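Local coordinates for teichoic acid biosynthesis protein F (Staphylococcus epidermidis, PDB 3L7I) that probably takes part in teichoic acid biosynthesis and contains a GT-B-type region built of two Rossmann-like domains, at residues Lys390-Asn395 with Lys403-Ser408; Leu482-Arg487 with Ile504-Tyr509; Asn486-Glu491 with Asp696-Val701. All blocks are in the same frame, centred on the assembly; numbering follows the deposited sequence.

Interaction 1: residues Lys390-Asn395 with Lys403-Ser408; sequences KNPDKN and KVKRNS
K403 reaches back over the loop and gives one N-H to the carbonyl of P392, with NZ 2.8 Å from P392 O. The ammonium sits above the carbonyl plane, 45° out of it. The backbone N of N395 meets the same P392 O from the opposite face, which gives this oxygen two donors. Beyond CG the K403 chain runs extended and bends at chi4 (66°), which brings NZ to P392 O. Its CE also lies close to the carbonyl of N395.

The ring of P392 carries the apolar part. Its CG rests against the strand backbone, 3.4 Å from V404 O and 3.6 Å from K405 CA. The ring and the side chain of K405 cross at about a right angle. With CG anti to the backbone N (chi1 -179°), the extended K405 chain passes along the K390 carbonyl, with CE 3.6 Å from K390 O. K390 CG lies 4.4 Å from R406 CD. The guanidinium of R406 makes a salt bridge, through NE, with E358.

Further out, a type II turn from K405 to S408 ends the strand. K405 O accepts from both N and OG of S408, and S408 is the N-cap of helix 409-417. V404 bonds through its backbone to W387 and F389 of strand 384-389. The contact folds a loop with a short 3-10 turn, but no alpha helix, onto the strand it leads to. Strand 402-405 is an outermost strand, within this chain, of the parallel, Rossmann-like sheet of a GT-B-type fold.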
loop_
_atom_site.group_PDB
_atom_site.type_symbol
_atom_site.label_atom_id
_atom_site.label_comp_id
_atom_site.label_asym_id
_atom_site.label_seq_id
_atom_site.Cartn_x
_atom_site.Cartn_y
_atom_site.Cartn_z
ATOM N N LYS A 390 -12.976 -25.974 -20.996
ATOM C CA LYS A 390 -13.443 -25.614 -19.669
ATOM C C LYS A 390 -13.143 -26.765 -18.758
ATOM O O LYS A 390 -12.740 -26.580 -17.622
ATOM C CB LYS A 390 -14.938 -25.342 -19.646
ATOM C CG LYS A 390 -15.367 -24.241 -20.562
ATOM C CD LYS A 390 -16.773 -23.804 -20.213
ATOM C CE LYS A 390 -17.581 -23.436 -21.468
ATOM N NZ LYS A 390 -19.073 -23.684 -21.290
ATOM N N ASN A 391 -13.339 -27.967 -19.276
ATOM C CA ASN A 391 -13.131 -29.186 -18.504
ATOM C C ASN A 391 -12.368 -30.232 -19.294
ATOM O O ASN A 391 -12.961 -31.134 -19.852
ATOM C CB ASN A 391 -14.476 -29.742 -18.050
ATOM C CG ASN A 391 -15.193 -28.802 -17.094
ATOM O OD1 ASN A 391 -14.676 -28.484 -16.011
ATOM N ND2 ASN A 391 -16.388 -28.348 -17.487
ATOM N N PRO A 392 -11.038 -30.103 -19.335
ATOM C CA PRO A 392 -10.155 -30.935 -20.159
ATOM C C PRO A 392 -10.281 -32.439 -19.934
ATOM O O PRO A 392 -10.036 -33.184 -20.877
ATOM C CB PRO A 392 -8.766 -30.455 -19.763
ATOM C CG PRO A 392 -8.975 -29.042 -19.364
ATOM C CD PRO A 392 -10.289 -29.035 -18.648
ATOM N N ASP A 393 -10.668 -32.874 -18.740
ATOM C CA ASP A 393 -10.740 -34.306 -18.455
ATOM C C ASP A 393 -11.996 -34.950 -19.051
ATOM O O ASP A 393 -12.133 -36.166 -19.048
ATOM C CB ASP A 393 -10.635 -34.578 -16.942
ATOM C CG ASP A 393 -9.297 -34.085 -16.327
ATOM O OD1 ASP A 393 -8.215 -34.392 -16.889
ATOM O OD2 ASP A 393 -9.323 -33.401 -15.270
ATOM N N LYS A 394 -12.906 -34.128 -19.566
ATOM C CA LYS A 394 -14.136 -34.607 -20.205
ATOM C C LYS A 394 -14.081 -34.397 -21.704
ATOM O O LYS A 394 -15.091 -34.476 -22.384
ATOM C CB LYS A 394 -15.368 -33.877 -19.660
ATOM C CG LYS A 394 -15.939 -34.447 -18.374
ATOM C CD LYS A 394 -16.933 -33.473 -17.768
ATOM C CE LYS A 394 -17.200 -33.757 -16.292
ATOM N NZ LYS A 394 -17.611 -32.496 -15.562
ATOM N N ASN A 395 -12.898 -34.110 -22.213
ATOM C CA ASN A 395 -12.719 -33.952 -23.641
ATOM C C ASN A 395 -11.640 -34.870 -24.170
ATOM O O ASN A 395 -10.599 -35.052 -23.539
ATOM C CB ASN A 395 -12.400 -32.508 -23.975
ATOM C CG ASN A 395 -13.636 -31.676 -24.083
ATOM O OD1 ASN A 395 -14.419 -31.825 -25.033
ATOM N ND2 ASN A 395 -13.842 -30.800 -23.111
ATOM N N LYS A 403 -3.586 -30.718 -23.444
ATOM C CA LYS A 403 -4.740 -29.868 -23.147
ATOM C C LYS A 403 -4.646 -29.059 -21.842
ATOM O O LYS A 403 -4.162 -29.565 -20.832
ATOM C CB LYS A 403 -6.069 -30.641 -23.246
ATOM C CG LYS A 403 -6.037 -32.161 -23.102
ATOM C CD LYS A 403 -7.322 -32.734 -23.668
ATOM C CE LYS A 403 -7.512 -34.187 -23.345
ATOM N NZ LYS A 403 -7.702 -34.407 -21.893
ATOM N N VAL A 404 -5.097 -27.800 -21.885
ATOM C CA VAL A 404 -5.120 -26.930 -20.702
ATOM C C VAL A 404 -6.528 -26.543 -20.233
ATOM O O VAL A 404 -7.478 -26.529 -21.014
ATOM C CB VAL A 404 -4.395 -25.625 -20.971
ATOM C CG1 VAL A 404 -2.988 -25.899 -21.406
ATOM C CG2 VAL A 404 -5.134 -24.855 -22.036
ATOM N N LYS A 405 -6.643 -26.185 -18.956
ATOM C CA LYS A 405 -7.909 -25.715 -18.386
ATOM C C LYS A 405 -8.019 -24.169 -18.392
ATOM O O LYS A 405 -7.047 -23.442 -18.131
ATOM C CB LYS A 405 -8.075 -26.275 -16.970
ATOM C CG LYS A 405 -9.359 -25.890 -16.282
ATOM C CD LYS A 405 -9.623 -26.725 -15.052
ATOM C CE LYS A 405 -11.009 -26.430 -14.477
ATOM N NZ LYS A 405 -11.172 -26.956 -13.093
ATOM N N ARG A 406 -9.199 -23.654 -18.691
ATOM C CA ARG A 406 -9.339 -22.214 -18.745
ATOM C C ARG A 406 -9.004 -21.571 -17.414
ATOM O O ARG A 406 -9.387 -22.071 -16.368
ATOM C CB ARG A 406 -10.750 -21.843 -19.153
ATOM C CG ARG A 406 -10.870 -21.471 -20.582
ATOM C CD ARG A 406 -12.288 -21.150 -20.891
ATOM N NE ARG A 406 -12.392 -20.393 -22.131
ATOM C CZ ARG A 406 -13.044 -19.244 -22.244
ATOM N NH1 ARG A 406 -13.085 -18.627 -23.425
ATOM N NH2 ARG A 406 -13.668 -18.734 -21.186
ATOM N N ASN A 407 -8.277 -20.465 -17.459
ATOM C CA ASN A 407 -7.959 -19.709 -16.256
ATOM C C ASN A 407 -6.962 -20.337 -15.319
ATOM O O ASN A 407 -6.899 -19.985 -14.144
ATOM C CB ASN A 407 -9.216 -19.393 -15.484
ATOM C CG ASN A 407 -9.793 -18.089 -15.893
ATOM O OD1 ASN A 407 -9.585 -17.068 -15.209
ATOM N ND2 ASN A 407 -10.474 -18.075 -17.057
ATOM N N SER A 408 -6.185 -21.267 -15.848
ATOM C CA SER A 408 -5.153 -21.929 -15.079
ATOM C C SER A 408 -3.802 -21.415 -15.536
ATOM O O SER A 408 -3.688 -20.747 -16.570
ATOM C CB SER A 408 -5.257 -23.445 -15.239
ATOM O OG SER A 408 -5.013 -23.818 -16.573
#

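Interaction 2: residues Leu482-Arg487 with Ile504-Tyr509; sequences LISPNR and ILEIGY
S484 and I504 meet on one face of two neighbouring parallel strands, 482-484 and 504-506. The CB of S484 fits between two side chains on that face, beside I504 CG2 and 3.8 Å from E506 CG. The chi1 of I504 (-69°) puts CG1 beside the backbone N and leaves CG2 anti to it, facing S484. On the other face, the CG2 branch of I483 is the bump. It enters a hollow walled by I507, G508 and Y509. G508 O forms the floor, 3.6 Å from I483 CG2. The CG1 of I507 and the ring of Y509 flank the same methyl.

The strands are laced by their backbones. L505 N bonds to L482 O at 2.8 Å, and S484 N bonds to L505 O. S484 O then accepts from G508 N and, weakly, from I507 N. Here the second strand leaves the sheet through an inverse gamma turn centred on E506.

The two strands and helix 487-496 between them form a beta-alpha-beta unit of the first Rossmann-like domain. Strand 504-506 is the last strand of the parallel sheet within this chain, at the end opposite strand 402-405.

At the start of the helix, R487 folds back toward E506. Its chain bends at chi2 (60°) and chi3, bringing NH1 2.8 Å from E506 OE2 in a salt bridge. The acid lies at the guanidinium edge, and the two planes are 55° apart. T490 OG1 is a second partner of E506 OE2 and also bonds to S484 OG. Beyond the hollow, the hydroxyl of Y509 bonds weakly to G445 N. On the I483 and L505 face, I710 of helix 706-721 touches both side chains.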
loop_
_atom_site.group_PDB
_atom_site.type_symbol
_atom_site.label_atom_id
_atom_site.label_comp_id
_atom_site.label_asym_id
_atom_site.label_seq_id
_atom_site.Cartn_x
_atom_site.Cartn_y
_atom_site.Cartn_z
ATOM N N LEU A 482 -9.723 -13.597 -40.734
ATOM C CA LEU A 482 -11.113 -13.975 -40.549
ATOM C C LEU A 482 -11.584 -14.797 -41.748
ATOM O O LEU A 482 -11.437 -14.383 -42.908
ATOM C CB LEU A 482 -11.986 -12.739 -40.415
ATOM C CG LEU A 482 -13.469 -13.054 -40.359
ATOM C CD1 LEU A 482 -13.706 -14.097 -39.307
ATOM C CD2 LEU A 482 -14.231 -11.817 -40.047
ATOM N N ILE A 483 -12.157 -15.966 -41.477
ATOM C CA ILE A 483 -12.580 -16.853 -42.556
ATOM C C ILE A 483 -13.941 -16.448 -43.096
ATOM O O ILE A 483 -14.826 -16.037 -42.332
ATOM C CB ILE A 483 -12.609 -18.297 -42.091
ATOM C CG1 ILE A 483 -11.184 -18.784 -41.823
ATOM C CG2 ILE A 483 -13.267 -19.179 -43.127
ATOM C CD1 ILE A 483 -11.059 -20.284 -41.738
ATOM N N SER A 484 -14.118 -16.550 -44.410
ATOM C CA SER A 484 -15.430 -16.291 -44.997
ATOM C C SER A 484 -15.904 -17.430 -45.895
ATOM O O SER A 484 -15.119 -17.975 -46.690
ATOM C CB SER A 484 -15.433 -14.980 -45.782
ATOM O OG SER A 484 -16.746 -14.631 -46.186
ATOM N N PRO A 485 -17.192 -17.793 -45.770
ATOM C CA PRO A 485 -17.866 -18.854 -46.528
ATOM C C PRO A 485 -18.357 -18.400 -47.912
ATOM O O PRO A 485 -18.495 -19.241 -48.809
ATOM C CB PRO A 485 -19.075 -19.210 -45.652
ATOM C CG PRO A 485 -18.881 -18.508 -44.378
ATOM C CD PRO A 485 -18.026 -17.315 -44.665
ATOM N N ASN A 486 -18.617 -17.104 -48.079
ATOM C CA ASN A 486 -19.205 -16.570 -49.313
ATOM C C ASN A 486 -19.132 -15.042 -49.386
ATOM O O ASN A 486 -18.878 -14.384 -48.386
ATOM C CB ASN A 486 -20.660 -17.038 -49.459
ATOM C CG ASN A 486 -21.351 -17.209 -48.117
ATOM O OD1 ASN A 486 -21.712 -16.234 -47.452
ATOM N ND2 ASN A 486 -21.526 -18.456 -47.705
ATOM N N ARG A 487 -19.368 -14.476 -50.567
ATOM C CA ARG A 487 -19.278 -13.031 -50.729
ATOM C C ARG A 487 -20.272 -12.307 -49.843
ATOM O O ARG A 487 -19.973 -11.253 -49.296
ATOM C CB ARG A 487 -19.479 -12.624 -52.182
ATOM C CG ARG A 487 -19.125 -11.177 -52.423
ATOM C CD ARG A 487 -17.664 -10.901 -52.070
ATOM N NE ARG A 487 -16.861 -10.600 -53.258
ATOM C CZ ARG A 487 -15.938 -11.403 -53.793
ATOM N NH1 ARG A 487 -15.668 -12.587 -53.246
ATOM N NH2 ARG A 487 -15.275 -11.009 -54.883
ATOM N N ILE A 504 -9.933 -10.810 -44.645
ATOM C CA ILE A 504 -10.858 -11.904 -44.848
ATOM C C ILE A 504 -10.298 -12.943 -45.817
ATOM O O ILE A 504 -9.809 -12.596 -46.901
ATOM C CB ILE A 504 -12.170 -11.361 -45.381
ATOM C CG1 ILE A 504 -12.853 -10.545 -44.283
ATOM C CG2 ILE A 504 -13.055 -12.496 -45.860
ATOM C CD1 ILE A 504 -13.872 -9.551 -44.790
ATOM N N LEU A 505 -10.346 -14.214 -45.429
ATOM C CA LEU A 505 -9.988 -15.293 -46.349
ATOM C C LEU A 505 -11.258 -15.998 -46.805
ATOM O O LEU A 505 -11.842 -16.786 -46.048
ATOM C CB LEU A 505 -9.084 -16.304 -45.665
ATOM C CG LEU A 505 -7.873 -15.789 -44.909
ATOM C CD1 LEU A 505 -7.119 -16.946 -44.293
ATOM C CD2 LEU A 505 -7.008 -15.037 -45.873
ATOM N N GLU A 506 -11.708 -15.704 -48.021
ATOM C CA GLU A 506 -12.909 -16.335 -48.552
ATOM C C GLU A 506 -12.556 -17.704 -49.035
ATOM O O GLU A 506 -12.206 -17.870 -50.187
ATOM C CB GLU A 506 -13.422 -15.557 -49.742
ATOM C CG GLU A 506 -14.677 -14.781 -49.482
ATOM C CD GLU A 506 -15.478 -14.573 -50.751
ATOM O OE1 GLU A 506 -15.247 -15.305 -51.751
ATOM O OE2 GLU A 506 -16.331 -13.666 -50.746
ATOM N N ILE A 507 -12.642 -18.701 -48.172
ATOM C CA ILE A 507 -12.158 -20.016 -48.564
ATOM C C ILE A 507 -13.106 -21.132 -48.181
ATOM O O ILE A 507 -12.967 -22.239 -48.674
ATOM C CB ILE A 507 -10.788 -20.309 -47.948
ATOM C CG1 ILE A 507 -10.850 -20.148 -46.418
ATOM C CG2 ILE A 507 -9.719 -19.416 -48.568
ATOM C CD1 ILE A 507 -9.577 -20.587 -45.717
ATOM N N GLY A 508 -14.066 -20.831 -47.301
ATOM C CA GLY A 508 -15.052 -21.805 -46.860
ATOM C C GLY A 508 -14.655 -22.366 -45.514
ATOM O O GLY A 508 -13.525 -22.193 -45.071
ATOM N N TYR A 509 -15.586 -23.035 -44.849
ATOM C CA TYR A 509 -15.345 -23.534 -43.494
ATOM C C TYR A 509 -14.587 -24.858 -43.468
ATOM O O TYR A 509 -14.945 -25.819 -44.157
ATOM C CB TYR A 509 -16.659 -23.651 -42.728
ATOM C CG TYR A 509 -17.188 -22.324 -42.294
ATOM C CD1 TYR A 509 -16.385 -21.468 -41.563
ATOM C CD2 TYR A 509 -18.479 -21.917 -42.605
ATOM C CE1 TYR A 509 -16.832 -20.243 -41.150
ATOM C CE2 TYR A 509 -18.946 -20.678 -42.191
ATOM C CZ TYR A 509 -18.106 -19.842 -41.461
ATOM O OH TYR A 509 -18.497 -18.593 -41.021
#

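Interaction 3: residues Asn486-Glu491 with Asp696-Val701; sequences NRYSTE and DRFCSV
N486 and F698 bring the backbones together, with their CA atoms 5.6 Å apart, where one helix starts near the C-terminal part of another. The amide of N486 serves both sides. Its ND2 gives a hydrogen bond to F698 O, 2.7 Å away, in the carbonyl plane and on a lone pair. Its OD1 accepts from S489 N at 3.0 Å and also from S489 OG. N486 is thus the N-cap of helix 487-496, and bonds at both ends of the amide fix its rotation. T446 OG1 bonds to ND2 as well.

Beside it, Y488 and F698 form an edge-to-face pair. The edge of F698 points at the tyrosine face, with CE1 over the ring centre and the planes at 88°. The centroid of the Y488 ring lies 5.2 Å from that of F698. R697 passes obliquely, its NH2 3.8 Å from Y488 CD1. V701 adds CG2 against N486 CA.

The hydroxyl of Y488 bonds to P447 O in a nearby loop. F694 and F628 meet the F698 ring. The contact joins the C-terminal part of helix 688-698 to the start of helix 487-496, which follows strand 481-484 and leads on to strand 504-506.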
loop_
_atom_site.group_PDB
_atom_site.type_symbol
_atom_site.label_atom_id
_atom_site.label_comp_id
_atom_site.label_asym_id
_atom_site.label_seq_id
_atom_site.Cartn_x
_atom_site.Cartn_y
_atom_site.Cartn_z
ATOM N N ASN A 486 -18.617 -17.104 -48.079
ATOM C CA ASN A 486 -19.205 -16.570 -49.313
ATOM C C ASN A 486 -19.132 -15.042 -49.386
ATOM O O ASN A 486 -18.878 -14.384 -48.386
ATOM C CB ASN A 486 -20.660 -17.038 -49.459
ATOM C CG ASN A 486 -21.351 -17.209 -48.117
ATOM O OD1 ASN A 486 -21.712 -16.234 -47.452
ATOM N ND2 ASN A 486 -21.526 -18.456 -47.705
ATOM N N ARG A 487 -19.368 -14.476 -50.567
ATOM C CA ARG A 487 -19.278 -13.031 -50.729
ATOM C C ARG A 487 -20.272 -12.307 -49.843
ATOM O O ARG A 487 -19.973 -11.253 -49.296
ATOM C CB ARG A 487 -19.479 -12.624 -52.182
ATOM C CG ARG A 487 -19.125 -11.177 -52.423
ATOM C CD ARG A 487 -17.664 -10.901 -52.070
ATOM N NE ARG A 487 -16.861 -10.600 -53.258
ATOM C CZ ARG A 487 -15.938 -11.403 -53.793
ATOM N NH1 ARG A 487 -15.668 -12.587 -53.246
ATOM N NH2 ARG A 487 -15.275 -11.009 -54.883
ATOM N N TYR A 488 -21.457 -12.889 -49.717
ATOM C CA TYR A 488 -22.506 -12.405 -48.822
ATOM C C TYR A 488 -22.035 -12.311 -47.380
ATOM O O TYR A 488 -22.296 -11.331 -46.701
ATOM C CB TYR A 488 -23.696 -13.340 -48.951
ATOM C CG TYR A 488 -24.695 -13.366 -47.821
ATOM C CD1 TYR A 488 -25.856 -12.612 -47.879
ATOM C CD2 TYR A 488 -24.515 -14.211 -46.732
ATOM C CE1 TYR A 488 -26.784 -12.661 -46.864
ATOM C CE2 TYR A 488 -25.436 -14.268 -45.714
ATOM C CZ TYR A 488 -26.570 -13.497 -45.787
ATOM O OH TYR A 488 -27.497 -13.557 -44.772
ATOM N N SER A 489 -21.326 -13.325 -46.913
ATOM C CA SER A 489 -20.728 -13.254 -45.587
ATOM C C SER A 489 -19.618 -12.206 -45.518
ATOM O O SER A 489 -19.561 -11.438 -44.573
ATOM C CB SER A 489 -20.217 -14.626 -45.134
ATOM O OG SER A 489 -21.268 -15.400 -44.584
ATOM N N THR A 490 -18.738 -12.176 -46.511
ATOM C CA THR A 490 -17.718 -11.143 -46.564
ATOM C C THR A 490 -18.322 -9.748 -46.463
ATOM O O THR A 490 -17.849 -8.922 -45.700
ATOM C CB THR A 490 -16.902 -11.188 -47.868
ATOM O OG1 THR A 490 -16.274 -12.468 -48.016
ATOM C CG2 THR A 490 -15.838 -10.092 -47.864
ATOM N N GLU A 491 -19.361 -9.476 -47.243
ATOM C CA GLU A 491 -19.909 -8.126 -47.310
ATOM C C GLU A 491 -20.504 -7.738 -45.960
ATOM O O GLU A 491 -20.358 -6.600 -45.507
ATOM C CB GLU A 491 -20.950 -8.026 -48.425
ATOM C CG GLU A 491 -20.735 -6.838 -49.352
ATOM C CD GLU A 491 -19.606 -7.057 -50.373
ATOM O OE1 GLU A 491 -19.896 -7.549 -51.493
ATOM O OE2 GLU A 491 -18.433 -6.720 -50.068
ATOM N N ASP A 696 -25.499 -21.948 -55.320
ATOM C CA ASP A 696 -24.658 -21.041 -56.078
ATOM C C ASP A 696 -24.263 -19.909 -55.169
ATOM O O ASP A 696 -23.109 -19.509 -55.137
ATOM C CB ASP A 696 -25.406 -20.474 -57.293
ATOM C CG ASP A 696 -25.451 -21.443 -58.461
ATOM O OD1 ASP A 696 -24.763 -22.492 -58.401
ATOM O OD2 ASP A 696 -26.174 -21.146 -59.446
ATOM N N ARG A 697 -25.237 -19.409 -54.417
ATOM C CA ARG A 697 -25.078 -18.161 -53.683
ATOM C C ARG A 697 -24.260 -18.300 -52.393
ATOM O O ARG A 697 -23.491 -17.411 -52.053
ATOM C CB ARG A 697 -26.444 -17.540 -53.382
ATOM C CG ARG A 697 -26.350 -16.127 -52.869
ATOM C CD ARG A 697 -27.697 -15.486 -52.590
ATOM N NE ARG A 697 -27.503 -14.170 -51.977
ATOM C CZ ARG A 697 -28.461 -13.412 -51.443
ATOM N NH1 ARG A 697 -29.725 -13.820 -51.430
ATOM N NH2 ARG A 697 -28.148 -12.234 -50.914
ATOM N N PHE A 698 -24.413 -19.414 -51.683
ATOM C CA PHE A 698 -23.829 -19.528 -50.362
ATOM C C PHE A 698 -22.822 -20.655 -50.199
ATOM O O PHE A 698 -22.038 -20.638 -49.252
ATOM C CB PHE A 698 -24.931 -19.678 -49.325
ATOM C CG PHE A 698 -25.984 -18.636 -49.421
ATOM C CD1 PHE A 698 -25.768 -17.371 -48.920
ATOM C CD2 PHE A 698 -27.209 -18.920 -50.011
ATOM C CE1 PHE A 698 -26.755 -16.393 -49.018
ATOM C CE2 PHE A 698 -28.193 -17.956 -50.104
ATOM C CZ PHE A 698 -27.967 -16.690 -49.607
ATOM N N CYS A 699 -22.826 -21.634 -51.095
ATOM C CA CYS A 699 -22.012 -22.820 -50.845
ATOM C C CYS A 699 -20.981 -23.107 -51.915
ATOM O O CYS A 699 -20.241 -24.089 -51.818
ATOM C CB CYS A 699 -22.897 -24.047 -50.670
ATOM S SG CYS A 699 -24.490 -23.691 -49.929
ATOM N N SER A 700 -20.933 -22.253 -52.931
ATOM C CA SER A 700 -20.094 -22.502 -54.099
ATOM C C SER A 700 -18.610 -22.439 -53.758
ATOM O O SER A 700 -17.782 -23.038 -54.431
ATOM C CB SER A 700 -20.408 -21.483 -55.196
ATOM O OG SER A 700 -19.996 -20.183 -54.805
ATOM N N VAL A 701 -18.282 -21.707 -52.704
ATOM C CA VAL A 701 -16.894 -21.439 -52.364
ATOM C C VAL A 701 -16.146 -22.651 -51.831
ATOM O O VAL A 701 -14.953 -22.755 -52.063
ATOM C CB VAL A 701 -16.770 -20.275 -51.370
ATOM C CG1 VAL A 701 -15.335 -20.137 -50.861
ATOM C CG2 VAL A 701 -17.258 -18.978 -52.010
#

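How the interactions relate
From the N terminus, interaction 1 comes first and lies wholly before the other two. It closes the short loop between strands 384-389 and 402-405, at one side of the seven-stranded parallel sheet. Interaction 2 closes the helical connection between strands 481-484 and 504-506, at the far side of that sheet. The centres of interactions 1 and 2 lie about 29 Å apart. Interaction 3 starts from the same stretch as interaction 2 and shares N486 and R487 with it. It spans about 200 residues, including the whole six-stranded sheet, and the loop of interaction 2 lies almost wholly within that span. T490 bonds to S484 and E506 from the helix, and V701 of the returning chain packs on P485 and I507.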